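Local atomic coordinates of ChrR-like cupin domain-containing protein (Ralstonia eutropha, PDB entry 3CJX), a protein that is of unknown function but has a cupin-like fold and belongs to the ChrR-like cupin family. Residues P19-L24 and K139-R144; T30-L35 and M44-S49; C73-E78 and N101-N106; M67-G72 and T110-M115. All blocks are in the same frame, centred on the assembly; numbering follows the deposited sequence. Where two conformers were deposited one is given.

Contact 2 is the buried one; contacts 1, 3 and 4 are partly buried, contact 3 lying farthest from the chain centre, about 16 Å between centres. Contacts 2 and 4 are antiparallel strand pairs of one sheet of the cupin-like fold, joined where strand 43-50 lies beside strand 110-117. Both combine regular backbone hydrogen bonds with one apolar and one more polar face, but only contact 4 carries a bulge. Contact 3 belongs to the other sheet; it relies on asparagine side chains, a tyrosine ring and a turn, and meets contact 4 through C73 and W74. Contact 1 has no hydrogen bonds between its segments: helix 135-148 packs apolar side chains on the loop 19-24, which is bonded to strand 30-38.

Contact 1 of 4, residues P19-L24 and K139-R144; sequences PFLKAL and KNWVDR
W141 reaches from helix 135-148 to the loop 19-24, so that the helix is packed against the chain leading into the first strand of the cupin-like sheet. With CG anti to the backbone N (chi1 179°), the indole projects from the helix toward the loop, six-membered ring foremost. The residue was modelled in two conformers, and the indole contacts given here are those of one copy and so less certain. In it L24 CA lies over one face, 3.5 Å from the centroid of the six-membered ring and 17° off the normal, a CH-pi contact made by the loop backbone. The oxygen of K22 approaches differently, at the edge and in the ring plane, 3.2 Å from W141 CZ2; it also accepts a hydrogen bond from Q149. L21 comes in obliquely, its CB 3.7 Å from W141 CH2. Beyond the indole, L21 and V142 cross at about a right angle, both buried and both resting on P34 of strand 30-38. Backbone hydrogen bonds between L21 and I32 and between L24 and T30 fix the loop along that strand, so the helix meets a surface already tied to the sheet. The L21-V142 crossing is made by single methyls, L21 CD1 lying 3.8 Å from V142 CG1.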
loop_
_atom_site.group_PDB
_atom_site.type_symbol
_atom_site.label_atom_id
_atom_site.label_comp_id
_atom_site.label_asym_id
_atom_site.label_seq_id
_atom_site.Cartn_x
_atom_site.Cartn_y
_atom_site.Cartn_z
ATOM N N PRO A 19 6.090 -3.937 -14.841
ATOM C CA PRO A 19 6.154 -4.820 -13.686
ATOM C C PRO A 19 6.039 -4.050 -12.387
ATOM O O PRO A 19 6.342 -2.867 -12.352
ATOM C CB PRO A 19 7.542 -5.454 -13.796
ATOM C CG PRO A 19 8.340 -4.538 -14.609
ATOM C CD PRO A 19 7.400 -3.778 -15.493
ATOM N N PHE A 20 5.587 -4.720 -11.331
ATOM C CA PHE A 20 5.484 -4.093 -10.018
ATOM C C PHE A 20 6.881 -3.766 -9.490
ATOM O O PHE A 20 7.875 -4.384 -9.875
ATOM C CB PHE A 20 4.768 -5.009 -9.014
ATOM C CG PHE A 20 3.259 -4.976 -9.094
ATOM C CD1 PHE A 20 2.591 -5.044 -10.305
ATOM C CD2 PHE A 20 2.501 -4.947 -7.928
ATOM C CE1 PHE A 20 1.196 -5.035 -10.345
ATOM C CE2 PHE A 20 1.109 -4.944 -7.968
ATOM C CZ PHE A 20 0.461 -4.993 -9.180
ATOM N N LEU A 21 6.939 -2.758 -8.629
ATOM C CA LEU A 21 8.174 -2.401 -7.959
ATOM C C LEU A 21 8.364 -3.503 -6.916
ATOM O O LEU A 21 7.440 -3.814 -6.167
ATOM C CB LEU A 21 8.038 -1.025 -7.302
ATOM C CG LEU A 21 7.719 0.124 -8.262
ATOM C CD1 LEU A 21 7.536 1.439 -7.507
ATOM C CD2 LEU A 21 8.832 0.221 -9.309
ATOM N N LYS A 22 9.541 -4.111 -6.876
ATOM C CA LYS A 22 9.777 -5.245 -5.987
ATOM C C LYS A 22 10.354 -4.908 -4.615
ATOM O O LYS A 22 11.125 -3.960 -4.465
ATOM C CB LYS A 22 10.640 -6.280 -6.696
ATOM C CG LYS A 22 10.063 -6.654 -8.078
ATOM C CD LYS A 22 10.205 -8.122 -8.388
ATOM C CE LYS A 22 9.294 -8.638 -9.536
ATOM N NZ LYS A 22 8.682 -7.632 -10.471
ATOM N N ALA A 23 9.913 -5.662 -3.608
ATOM C CA ALA A 23 10.427 -5.556 -2.251
ATOM C C ALA A 23 10.372 -4.176 -1.621
ATOM O O ALA A 23 11.410 -3.616 -1.292
ATOM C CB ALA A 23 11.868 -6.075 -2.220
ATOM N N LEU A 24 9.170 -3.641 -1.441
ATOM C CA LEU A 24 8.980 -2.327 -0.800
ATOM C C LEU A 24 9.784 -2.192 0.489
ATOM O O LEU A 24 9.729 -3.076 1.362
ATOM C CB LEU A 24 7.505 -2.094 -0.468
ATOM C CG LEU A 24 7.120 -0.743 0.169
ATOM C CD1 LEU A 24 7.464 0.385 -0.798
ATOM C CD2 LEU A 24 5.619 -0.721 0.541
ATOM N N LYS A 139 6.699 7.296 -0.987
ATOM C CA LYS A 139 7.030 7.922 -2.269
ATOM C C LYS A 139 8.533 7.929 -2.510
ATOM O O LYS A 139 8.980 7.654 -3.619
ATOM C CB LYS A 139 6.480 9.350 -2.362
ATOM C CG LYS A 139 6.557 9.962 -3.775
ATOM C CD LYS A 139 5.846 11.320 -3.835
ATOM C CE LYS A 139 5.832 11.927 -5.231
ATOM N NZ LYS A 139 7.201 12.150 -5.799
ATOM N N ASN A 140 9.312 8.249 -1.481
ATOM C CA ASN A 140 10.780 8.222 -1.623
ATOM C C ASN A 140 11.272 6.834 -2.042
ATOM O O ASN A 140 12.095 6.735 -2.958
ATOM C CB ASN A 140 11.505 8.705 -0.360
ATOM C CG ASN A 140 11.289 10.192 -0.093
ATOM O OD1 ASN A 140 10.419 10.833 -0.690
ATOM N ND2 ASN A 140 12.078 10.745 0.808
ATOM N N TRP A 141 10.791 5.772 -1.399
ATOM C CA TRP A 141 11.212 4.435 -1.814
ATOM C C TRP A 141 10.747 4.168 -3.237
ATOM O O TRP A 141 11.506 3.615 -4.038
ATOM C CB TRP A 141 10.696 3.327 -0.897
ATOM C CG TRP A 141 11.136 1.982 -1.387
ATOM C CD1 TRP A 141 12.301 1.344 -1.091
ATOM C CD2 TRP A 141 10.439 1.138 -2.303
ATOM N NE1 TRP A 141 12.362 0.145 -1.749
ATOM C CE2 TRP A 141 11.235 0.003 -2.508
ATOM C CE3 TRP A 141 9.216 1.237 -2.971
ATOM C CZ2 TRP A 141 10.847 -1.030 -3.337
ATOM C CZ3 TRP A 141 8.829 0.213 -3.786
ATOM C CH2 TRP A 141 9.635 -0.909 -3.965
ATOM N N VAL A 142 9.511 4.561 -3.553
ATOM C CA VAL A 142 8.976 4.351 -4.911
ATOM C C VAL A 142 9.877 4.990 -5.973
ATOM O O VAL A 142 10.319 4.321 -6.909
ATOM C CB VAL A 142 7.530 4.924 -5.083
ATOM C CG1 VAL A 142 7.175 5.064 -6.583
ATOM C CG2 VAL A 142 6.491 4.086 -4.298
ATOM N N ASP A 143 10.170 6.276 -5.801
ATOM C CA ASP A 143 10.987 7.009 -6.774
ATOM C C ASP A 143 12.383 6.411 -6.877
ATOM O O ASP A 143 12.960 6.385 -7.958
ATOM C CB ASP A 143 11.048 8.502 -6.433
ATOM C CG ASP A 143 9.715 9.211 -6.641
ATOM O OD1 ASP A 143 8.942 8.790 -7.539
ATOM O OD2 ASP A 143 9.456 10.214 -5.916
ATOM N N ARG A 144 12.914 5.928 -5.756
ATOM C CA ARG A 144 14.216 5.257 -5.741
ATOM C C ARG A 144 14.101 3.896 -6.414
ATOM O O ARG A 144 15.011 3.479 -7.137
ATOM C CB ARG A 144 14.762 5.113 -4.298
ATOM C CG ARG A 144 15.731 3.891 -4.020
ATOM C CD ARG A 144 16.445 3.938 -2.629
ATOM N NE ARG A 144 15.590 4.517 -1.579
ATOM C CZ ARG A 144 15.578 5.807 -1.198
ATOM N NH1 ARG A 144 16.403 6.714 -1.744
ATOM N NH2 ARG A 144 14.729 6.205 -0.246
#

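Contact 2 of 4, residues T30-L35 and M44-S49; sequences TDIFPL and MVMRAS
I32, A48, P34 and M46, a selenomethionine, form the apolar face of this antiparallel beta hairpin, strands 30-38 and 43-50 of the cupin-like fold. I32 CD1 lies 4.0 Å from A48 CB directly across the strands, while its other branch, CG2, turns toward M46 CB. The bend at chi2 (-76°) brings M46 SE alongside the proline, 4.0 Å from P34 CB, and the turn at chi3 then carries CE toward L35 N. P34 is in turn covered by V142 of helix 135-148, and M46 and A48 also meet strand 110-117.

Between the two faces run the backbone bonds of the hydrogen-bonded pairs D31-S49 and F33-R47. F33 N to R47 O is 2.8 Å with an N-H...O angle of 168°, and the return bond, R47 N to F33 O, is equally straight. L35 N to V45 O is weak. On the side of F33 and R47, L35 lays CD1 against the aliphatic part of R47, 3.9 Å from its CG. This face turns polar away from F33, whose ring meets F20 edge-to-face. R47 forms a salt bridge with E111, which also bonds S49 OG, and D31 OD1 accepts from A23 N. In the D31-S49 pair the two CB atoms lie 4.2 Å apart.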
loop_
_atom_site.group_PDB
_atom_site.type_symbol
_atom_site.label_atom_id
_atom_site.label_comp_id
_atom_site.label_asym_id
_atom_site.label_seq_id
_atom_site.Cartn_x
_atom_site.Cartn_y
_atom_site.Cartn_z
ATOM N N THR A 30 6.663 -8.151 -0.648
ATOM C CA THR A 30 5.723 -7.052 -0.792
ATOM C C THR A 30 6.071 -6.256 -2.057
ATOM O O THR A 30 7.004 -5.454 -2.064
ATOM C CB THR A 30 5.728 -6.143 0.440
ATOM O OG1 THR A 30 5.423 -6.922 1.598
ATOM C CG2 THR A 30 4.702 -5.060 0.301
ATOM N N ASP A 31 5.328 -6.513 -3.132
ATOM C CA ASP A 31 5.501 -5.818 -4.404
ATOM C C ASP A 31 4.367 -4.800 -4.620
ATOM O O ASP A 31 3.197 -5.123 -4.469
ATOM C CB ASP A 31 5.526 -6.850 -5.518
ATOM C CG ASP A 31 6.647 -7.848 -5.346
ATOM O OD1 ASP A 31 7.656 -7.491 -4.714
ATOM O OD2 ASP A 31 6.541 -8.983 -5.856
ATOM N N ILE A 32 4.713 -3.585 -5.025
ATOM C CA ILE A 32 3.744 -2.494 -5.153
ATOM C C ILE A 32 3.716 -1.900 -6.532
ATOM O O ILE A 32 4.736 -1.891 -7.247
ATOM C CB ILE A 32 4.151 -1.263 -4.275
ATOM C CG1 ILE A 32 4.439 -1.657 -2.860
ATOM C CG2 ILE A 32 3.048 -0.244 -4.173
ATOM C CD1 ILE A 32 3.210 -2.168 -2.174
ATOM N N PHE A 33 2.540 -1.389 -6.888
ATOM C CA PHE A 33 2.382 -0.578 -8.075
ATOM C C PHE A 33 1.689 0.701 -7.585
ATOM O O PHE A 33 0.516 0.663 -7.246
ATOM C CB PHE A 33 1.576 -1.272 -9.174
ATOM C CG PHE A 33 1.825 -0.695 -10.540
ATOM C CD1 PHE A 33 1.605 0.659 -10.787
ATOM C CD2 PHE A 33 2.296 -1.488 -11.562
ATOM C CE1 PHE A 33 1.844 1.206 -12.013
ATOM C CE2 PHE A 33 2.531 -0.955 -12.801
ATOM C CZ PHE A 33 2.297 0.403 -13.031
ATOM N N PRO A 34 2.411 1.833 -7.544
ATOM C CA PRO A 34 1.763 3.031 -7.056
ATOM C C PRO A 34 0.769 3.565 -8.069
ATOM O O PRO A 34 0.976 3.412 -9.264
ATOM C CB PRO A 34 2.930 4.011 -6.890
ATOM C CG PRO A 34 3.911 3.580 -7.898
ATOM C CD PRO A 34 3.796 2.102 -7.974
ATOM N N LEU A 35 -0.313 4.152 -7.573
ATOM C CA LEU A 35 -1.354 4.749 -8.404
ATOM C C LEU A 35 -1.479 6.253 -8.108
ATOM O O LEU A 35 -1.235 7.083 -8.991
ATOM C CB LEU A 35 -2.690 4.012 -8.194
ATOM C CG LEU A 35 -2.552 2.490 -8.346
ATOM C CD1 LEU A 35 -3.836 1.757 -7.999
ATOM C CD2 LEU A 35 -2.092 2.184 -9.775
HETATM N N MSE A 44 -2.724 7.607 -0.031
HETATM C CA MSE A 44 -2.104 6.809 -1.085
HETATM C C MSE A 44 -3.081 5.774 -1.567
HETATM O O MSE A 44 -3.714 5.119 -0.750
HETATM C CB MSE A 44 -0.890 6.009 -0.636
HETATM C CG MSE A 44 -0.198 6.458 0.570
HETATM SE SE MSE A 44 1.302 5.255 0.905
HETATM C CE MSE A 44 0.666 4.472 2.568
ATOM N N VAL A 45 -3.178 5.615 -2.881
ATOM C CA VAL A 45 -3.998 4.585 -3.471
ATOM C C VAL A 45 -2.999 3.688 -4.189
ATOM O O VAL A 45 -2.310 4.148 -5.089
ATOM C CB VAL A 45 -5.052 5.174 -4.417
ATOM C CG1 VAL A 45 -5.947 4.055 -4.990
ATOM C CG2 VAL A 45 -5.870 6.222 -3.690
HETATM N N MSE A 46 -2.889 2.430 -3.764
HETATM C CA MSE A 46 -1.901 1.507 -4.325
HETATM C C MSE A 46 -2.459 0.129 -4.643
HETATM O O MSE A 46 -3.478 -0.284 -4.111
HETATM C CB MSE A 46 -0.815 1.223 -3.289
HETATM C CG MSE A 46 -0.287 2.384 -2.456
HETATM SE SE MSE A 46 0.919 3.540 -3.422
HETATM C CE MSE A 46 -0.200 4.924 -4.087
ATOM N N ARG A 47 -1.740 -0.589 -5.485
ATOM C CA ARG A 47 -1.993 -1.991 -5.766
ATOM C C ARG A 47 -0.823 -2.698 -5.127
ATOM O O ARG A 47 0.324 -2.289 -5.359
ATOM C CB ARG A 47 -1.970 -2.269 -7.263
ATOM C CG ARG A 47 -3.277 -2.108 -7.947
ATOM C CD ARG A 47 -4.156 -3.351 -7.974
ATOM N NE ARG A 47 -3.632 -4.468 -8.758
ATOM C CZ ARG A 47 -3.082 -5.583 -8.275
ATOM N NH1 ARG A 47 -2.954 -5.792 -6.971
ATOM N NH2 ARG A 47 -2.666 -6.524 -9.115
ATOM N N ALA A 48 -1.093 -3.718 -4.306
ATOM C CA ALA A 48 -0.028 -4.522 -3.686
ATOM C C ALA A 48 -0.149 -5.974 -4.153
ATOM O O ALA A 48 -1.244 -6.447 -4.447
ATOM C CB ALA A 48 -0.093 -4.442 -2.168
ATOM N N SER A 49 0.986 -6.658 -4.254
ATOM C CA SER A 49 1.039 -8.068 -4.641
ATOM C C SER A 49 1.881 -8.779 -3.582
ATOM O O SER A 49 3.089 -8.587 -3.498
ATOM C CB SER A 49 1.628 -8.249 -6.036
ATOM O OG SER A 49 1.538 -9.600 -6.443
#

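Contact 3 of 4, residues C73-E78 and N101-N106; sequences CWYYTE and NTPRDN
The ring of Y75 lies against N101, whose CB sits over one face, 3.7 Å from the ring centroid and 20° off the normal. The amide of N101 runs almost parallel to the ring, the planes being 17° apart. P103 takes the edge instead, its CG in the ring plane and 3.8 Å from Y75 CE1. Y75 CG occupies the position between the backbone N and the carbonyl carbon (chi1 67°), which swings the ring across toward N101. On the other side of strand 73-76, W74 sets CZ3 over the centre of the Y76 ring; these aromatics also stack on neighbouring strand 97-101, W74 on F100 and Y76 on H98.

Within this antiparallel sheet of the cupin-like fold, Y75 and N101 are a hydrogen-bonded pair, Y75 N reaching N101 O at 3.0 Å. The chain then leaves the strand and enters a type I turn from P103 to N106. N101 also ties the far end of the contact: ND2 donates to T77 OG1 over 2.8 Å, with the acceptor in the amide plane, while OD1 is bonded to T55. At the other end N106 ND2 donates to C73 O at 2.9 Å, and the sulfur of C73 packs on P103, SG 3.8 Å from CG.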
loop_
_atom_site.group_PDB
_atom_site.type_symbol
_atom_site.label_atom_id
_atom_site.label_comp_id
_atom_site.label_asym_id
_atom_site.label_seq_id
_atom_site.Cartn_x
_atom_site.Cartn_y
_atom_site.Cartn_z
ATOM N N CYS A 73 -5.409 -14.744 -0.539
ATOM C CA CYS A 73 -5.916 -14.819 0.808
ATOM C C CYS A 73 -4.995 -14.125 1.812
ATOM O O CYS A 73 -3.758 -14.195 1.710
ATOM C CB CYS A 73 -6.096 -16.279 1.220
ATOM S SG CYS A 73 -6.528 -16.456 2.980
ATOM N N TRP A 74 -5.606 -13.439 2.772
ATOM C CA TRP A 74 -4.862 -12.821 3.856
ATOM C C TRP A 74 -5.765 -12.620 5.056
ATOM O O TRP A 74 -6.993 -12.615 4.931
ATOM C CB TRP A 74 -4.238 -11.507 3.436
ATOM C CG TRP A 74 -5.192 -10.365 3.213
ATOM C CD1 TRP A 74 -5.736 -9.973 2.025
ATOM C CD2 TRP A 74 -5.662 -9.433 4.196
ATOM N NE1 TRP A 74 -6.531 -8.878 2.215
ATOM C CE2 TRP A 74 -6.504 -8.526 3.535
ATOM C CE3 TRP A 74 -5.458 -9.286 5.570
ATOM C CZ2 TRP A 74 -7.132 -7.473 4.192
ATOM C CZ3 TRP A 74 -6.089 -8.239 6.232
ATOM C CH2 TRP A 74 -6.921 -7.352 5.544
ATOM N N TYR A 75 -5.154 -12.486 6.225
ATOM C CA TYR A 75 -5.905 -12.300 7.460
ATOM C C TYR A 75 -5.090 -11.551 8.501
ATOM O O TYR A 75 -3.860 -11.497 8.438
ATOM C CB TYR A 75 -6.302 -13.655 8.036
ATOM C CG TYR A 75 -5.123 -14.470 8.515
ATOM C CD1 TYR A 75 -4.384 -15.247 7.621
ATOM C CD2 TYR A 75 -4.732 -14.453 9.856
ATOM C CE1 TYR A 75 -3.292 -15.976 8.042
ATOM C CE2 TYR A 75 -3.632 -15.166 10.280
ATOM C CZ TYR A 75 -2.920 -15.935 9.364
ATOM O OH TYR A 75 -1.826 -16.674 9.756
ATOM N N TYR A 76 -5.797 -10.970 9.453
ATOM C CA TYR A 76 -5.161 -10.247 10.528
ATOM C C TYR A 76 -5.002 -11.255 11.655
ATOM O O TYR A 76 -5.931 -11.989 11.978
ATOM C CB TYR A 76 -5.967 -9.018 10.981
ATOM C CG TYR A 76 -5.936 -7.794 10.066
ATOM C CD1 TYR A 76 -4.738 -7.314 9.536
ATOM C CD2 TYR A 76 -7.083 -7.028 9.853
ATOM C CE1 TYR A 76 -4.700 -6.166 8.741
ATOM C CE2 TYR A 76 -7.049 -5.864 9.081
ATOM C CZ TYR A 76 -5.856 -5.445 8.526
ATOM O OH TYR A 76 -5.837 -4.326 7.726
ATOM N N THR A 77 -3.809 -11.303 12.235
ATOM C CA THR A 77 -3.488 -12.217 13.335
ATOM C C THR A 77 -4.586 -12.364 14.384
ATOM O O THR A 77 -4.862 -13.448 14.863
ATOM C CB THR A 77 -2.254 -11.684 14.095
ATOM O OG1 THR A 77 -1.176 -11.485 13.176
ATOM C CG2 THR A 77 -1.846 -12.631 15.201
ATOM N N GLU A 78 -5.190 -11.244 14.736
ATOM C CA GLU A 78 -6.203 -11.151 15.770
ATOM C C GLU A 78 -7.552 -11.757 15.345
ATOM O O GLU A 78 -8.304 -12.225 16.183
ATOM C CB GLU A 78 -6.399 -9.661 16.137
ATOM C CG GLU A 78 -5.104 -8.839 16.532
ATOM C CD GLU A 78 -4.177 -8.340 15.353
ATOM O OE1 GLU A 78 -4.499 -8.502 14.146
ATOM O OE2 GLU A 78 -3.097 -7.774 15.668
ATOM N N ASN A 101 -1.131 -10.909 7.497
ATOM C CA ASN A 101 -0.520 -12.196 7.257
ATOM C C ASN A 101 -1.033 -12.776 5.949
ATOM O O ASN A 101 -2.225 -12.632 5.645
ATOM C CB ASN A 101 -0.920 -13.218 8.326
ATOM C CG ASN A 101 -0.425 -12.874 9.718
ATOM O OD1 ASN A 101 0.702 -13.212 10.093
ATOM N ND2 ASN A 101 -1.307 -12.299 10.525
ATOM N N THR A 102 -0.143 -13.404 5.178
ATOM C CA THR A 102 -0.561 -14.213 4.041
ATOM C C THR A 102 -0.215 -15.617 4.481
ATOM O O THR A 102 0.941 -15.888 4.802
ATOM C CB THR A 102 0.134 -13.913 2.694
ATOM O OG1 THR A 102 1.555 -13.853 2.861
ATOM C CG2 THR A 102 -0.386 -12.622 2.092
ATOM N N PRO A 103 -1.208 -16.510 4.524
ATOM C CA PRO A 103 -0.912 -17.901 4.893
ATOM C C PRO A 103 0.172 -18.537 4.041
ATOM O O PRO A 103 0.227 -18.284 2.838
ATOM C CB PRO A 103 -2.229 -18.636 4.602
ATOM C CG PRO A 103 -3.284 -17.583 4.634
ATOM C CD PRO A 103 -2.641 -16.296 4.225
ATOM N N ARG A 104 1.001 -19.386 4.649
ATOM C CA ARG A 104 2.020 -20.121 3.892
ATOM C C ARG A 104 1.396 -21.007 2.814
ATOM O O ARG A 104 2.028 -21.285 1.792
ATOM C CB ARG A 104 2.851 -21.020 4.798
ATOM C CG ARG A 104 4.084 -21.553 4.083
ATOM C CD ARG A 104 5.074 -22.276 4.984
ATOM N NE ARG A 104 4.582 -23.538 5.532
ATOM C CZ ARG A 104 5.292 -24.325 6.339
ATOM N NH1 ARG A 104 6.529 -23.993 6.709
ATOM N NH2 ARG A 104 4.759 -25.450 6.784
ATOM N N ASP A 105 0.143 -21.414 3.026
ATOM C CA ASP A 105 -0.510 -22.334 2.122
ATOM C C ASP A 105 -1.122 -21.699 0.895
ATOM O O ASP A 105 -1.752 -22.404 0.120
ATOM C CB ASP A 105 -1.603 -23.102 2.848
ATOM C CG ASP A 105 -1.300 -23.305 4.311
ATOM O OD1 ASP A 105 -0.530 -24.241 4.647
ATOM O OD2 ASP A 105 -1.866 -22.530 5.116
ATOM N N ASN A 106 -0.986 -20.391 0.711
ATOM C CA ASN A 106 -1.502 -19.772 -0.508
ATOM C C ASN A 106 -0.724 -20.353 -1.684
ATOM O O ASN A 106 0.500 -20.474 -1.592
ATOM C CB ASN A 106 -1.302 -18.248 -0.502
ATOM C CG ASN A 106 -2.163 -17.532 0.515
ATOM O OD1 ASN A 106 -2.913 -18.151 1.260
ATOM N ND2 ASN A 106 -2.051 -16.217 0.556
#

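Contact 4 of 4, residues M67-G72 and T110-M115; sequences MYTISG and TEVIFM
Two residues of strand 65-71, I70 and S71, sit across from the single residue E111 of strand 110-117 in a classic beta bulge, which moves the register of this antiparallel pair of the cupin-like fold by one. E111 O receives both amides of the bulge: I70 N at 2.7 Å and, weakly, S71 N at 3.4 Å. The return bond from E111 N to S71 O comes from well above the carbonyl plane, 43° out of it. After the bulge, G72 takes a positive phi of 93° as the strand ends. Opposite it T110 brings CG2 to 3.5 Å from S71 O, while its OG1 bonds to C73 O.

Before the bulge the ladder is regular. Y68 N to I113 O and I113 N to Y68 O are both 2.9 Å, the first almost straight at 175°. Y68 CB packs on I113 CG2. On the opposite face the selenomethionine M67 and F114 run alongside each other in the same direction, CB 4.0 Å from CB. M67 SE is 5.3 Å from the F114 ring centroid in an oblique Met-aromatic contact. This face looks toward W74 and Y76 of the other sheet, and a glycerol, probably from crystallisation, is bound beside M67. The bent M67 chain also carries its selenium against V112, with SE 4.0 Å from CG2.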
loop_
_atom_site.group_PDB
_atom_site.type_symbol
_atom_site.label_atom_id
_atom_site.label_comp_id
_atom_site.label_asym_id
_atom_site.label_seq_id
_atom_site.Cartn_x
_atom_site.Cartn_y
_atom_site.Cartn_z
HETATM N N MSE A 67 -9.828 -1.393 1.715
HETATM C CA MSE A 67 -9.083 -2.428 1.013
HETATM C C MSE A 67 -9.961 -3.476 0.368
HETATM O O MSE A 67 -10.884 -3.990 0.991
HETATM C CB MSE A 67 -8.088 -3.064 1.973
HETATM C CG MSE A 67 -7.380 -4.287 1.446
HETATM SE SE MSE A 67 -5.545 -4.320 2.020
HETATM C CE MSE A 67 -5.829 -3.529 3.801
ATOM N N TYR A 68 -9.635 -3.763 -0.893
ATOM C CA TYR A 68 -10.324 -4.746 -1.679
ATOM C C TYR A 68 -9.339 -5.792 -2.152
ATOM O O TYR A 68 -8.324 -5.472 -2.802
ATOM C CB TYR A 68 -10.987 -4.095 -2.888
ATOM C CG TYR A 68 -11.798 -5.046 -3.753
ATOM C CD1 TYR A 68 -13.105 -5.380 -3.410
ATOM C CD2 TYR A 68 -11.268 -5.573 -4.924
ATOM C CE1 TYR A 68 -13.858 -6.221 -4.199
ATOM C CE2 TYR A 68 -12.008 -6.417 -5.726
ATOM C CZ TYR A 68 -13.299 -6.749 -5.358
ATOM O OH TYR A 68 -14.041 -7.588 -6.152
ATOM N N THR A 69 -9.662 -7.039 -1.832
ATOM C CA THR A 69 -8.854 -8.165 -2.234
ATOM C C THR A 69 -9.342 -8.682 -3.566
ATOM O O THR A 69 -10.480 -9.125 -3.693
ATOM C CB THR A 69 -8.953 -9.279 -1.225
ATOM O OG1 THR A 69 -8.542 -8.781 0.047
ATOM C CG2 THR A 69 -8.073 -10.457 -1.642
ATOM N N ILE A 70 -8.475 -8.628 -4.560
ATOM C CA ILE A 70 -8.824 -9.091 -5.900
ATOM C C ILE A 70 -8.685 -10.627 -5.912
ATOM O O ILE A 70 -9.573 -11.359 -6.357
ATOM C CB ILE A 70 -7.911 -8.400 -6.959
ATOM C CG1 ILE A 70 -8.059 -6.860 -6.858
ATOM C CG2 ILE A 70 -8.194 -8.931 -8.397
ATOM C CD1 ILE A 70 -6.874 -6.047 -7.408
ATOM N N SER A 71 -7.566 -11.110 -5.392
ATOM C CA SER A 71 -7.333 -12.529 -5.348
ATOM C C SER A 71 -6.385 -12.893 -4.228
ATOM O O SER A 71 -5.736 -12.042 -3.622
ATOM C CB SER A 71 -6.810 -13.041 -6.701
ATOM O OG SER A 71 -5.695 -12.299 -7.132
ATOM N N GLY A 72 -6.352 -14.185 -3.951
ATOM C CA GLY A 72 -5.500 -14.759 -2.930
ATOM C C GLY A 72 -6.198 -14.874 -1.599
ATOM O O GLY A 72 -7.405 -15.090 -1.533
ATOM N N THR A 110 -1.270 -12.795 -3.456
ATOM C CA THR A 110 -2.475 -12.213 -2.928
ATOM C C THR A 110 -2.432 -10.795 -3.462
ATOM O O THR A 110 -1.479 -10.058 -3.200
ATOM C CB THR A 110 -2.481 -12.267 -1.397
ATOM O OG1 THR A 110 -2.589 -13.639 -0.974
ATOM C CG2 THR A 110 -3.636 -11.477 -0.828
ATOM N N GLU A 111 -3.452 -10.426 -4.229
ATOM C CA GLU A 111 -3.525 -9.124 -4.885
ATOM C C GLU A 111 -4.561 -8.196 -4.255
ATOM O O GLU A 111 -5.758 -8.542 -4.196
ATOM C CB GLU A 111 -3.898 -9.329 -6.364
ATOM C CG GLU A 111 -2.936 -10.199 -7.180
ATOM C CD GLU A 111 -1.561 -9.576 -7.362
ATOM O OE1 GLU A 111 -1.352 -8.428 -6.947
ATOM O OE2 GLU A 111 -0.675 -10.231 -7.940
ATOM N N VAL A 112 -4.142 -7.008 -3.818
ATOM C CA VAL A 112 -5.107 -6.070 -3.219
ATOM C C VAL A 112 -5.009 -4.669 -3.803
ATOM O O VAL A 112 -4.007 -4.297 -4.404
ATOM C CB VAL A 112 -4.930 -5.957 -1.702
ATOM C CG1 VAL A 112 -4.984 -7.335 -1.045
ATOM C CG2 VAL A 112 -3.626 -5.287 -1.393
ATOM N N ILE A 113 -6.079 -3.912 -3.669
ATOM C CA ILE A 113 -6.032 -2.499 -4.021
ATOM C C ILE A 113 -6.497 -1.802 -2.763
ATOM O O ILE A 113 -7.496 -2.188 -2.168
ATOM C CB ILE A 113 -6.915 -2.104 -5.239
ATOM C CG1 ILE A 113 -6.713 -0.623 -5.561
ATOM C CG2 ILE A 113 -8.409 -2.382 -4.987
ATOM C CD1 ILE A 113 -7.474 -0.161 -6.773
ATOM N N PHE A 114 -5.758 -0.813 -2.309
ATOM C CA PHE A 114 -6.200 -0.123 -1.118
ATOM C C PHE A 114 -5.999 1.349 -1.170
ATOM O O PHE A 114 -5.180 1.857 -1.925
ATOM C CB PHE A 114 -5.520 -0.667 0.134
ATOM C CG PHE A 114 -4.047 -0.445 0.169
ATOM C CD1 PHE A 114 -3.519 0.725 0.710
ATOM C CD2 PHE A 114 -3.188 -1.409 -0.316
ATOM C CE1 PHE A 114 -2.154 0.940 0.736
ATOM C CE2 PHE A 114 -1.823 -1.221 -0.280
ATOM C CZ PHE A 114 -1.300 -0.037 0.247
HETATM N N MSE A 115 -6.801 2.022 -0.362
HETATM C CA MSE A 115 -6.736 3.451 -0.209
HETATM C C MSE A 115 -6.388 3.716 1.272
HETATM O O MSE A 115 -7.248 3.538 2.133
HETATM C CB MSE A 115 -8.086 4.072 -0.627
HETATM C CG MSE A 115 -8.543 3.805 -2.114
HETATM SE SE MSE A 115 -9.905 2.418 -2.628
HETATM C CE MSE A 115 -9.169 0.699 -2.198
#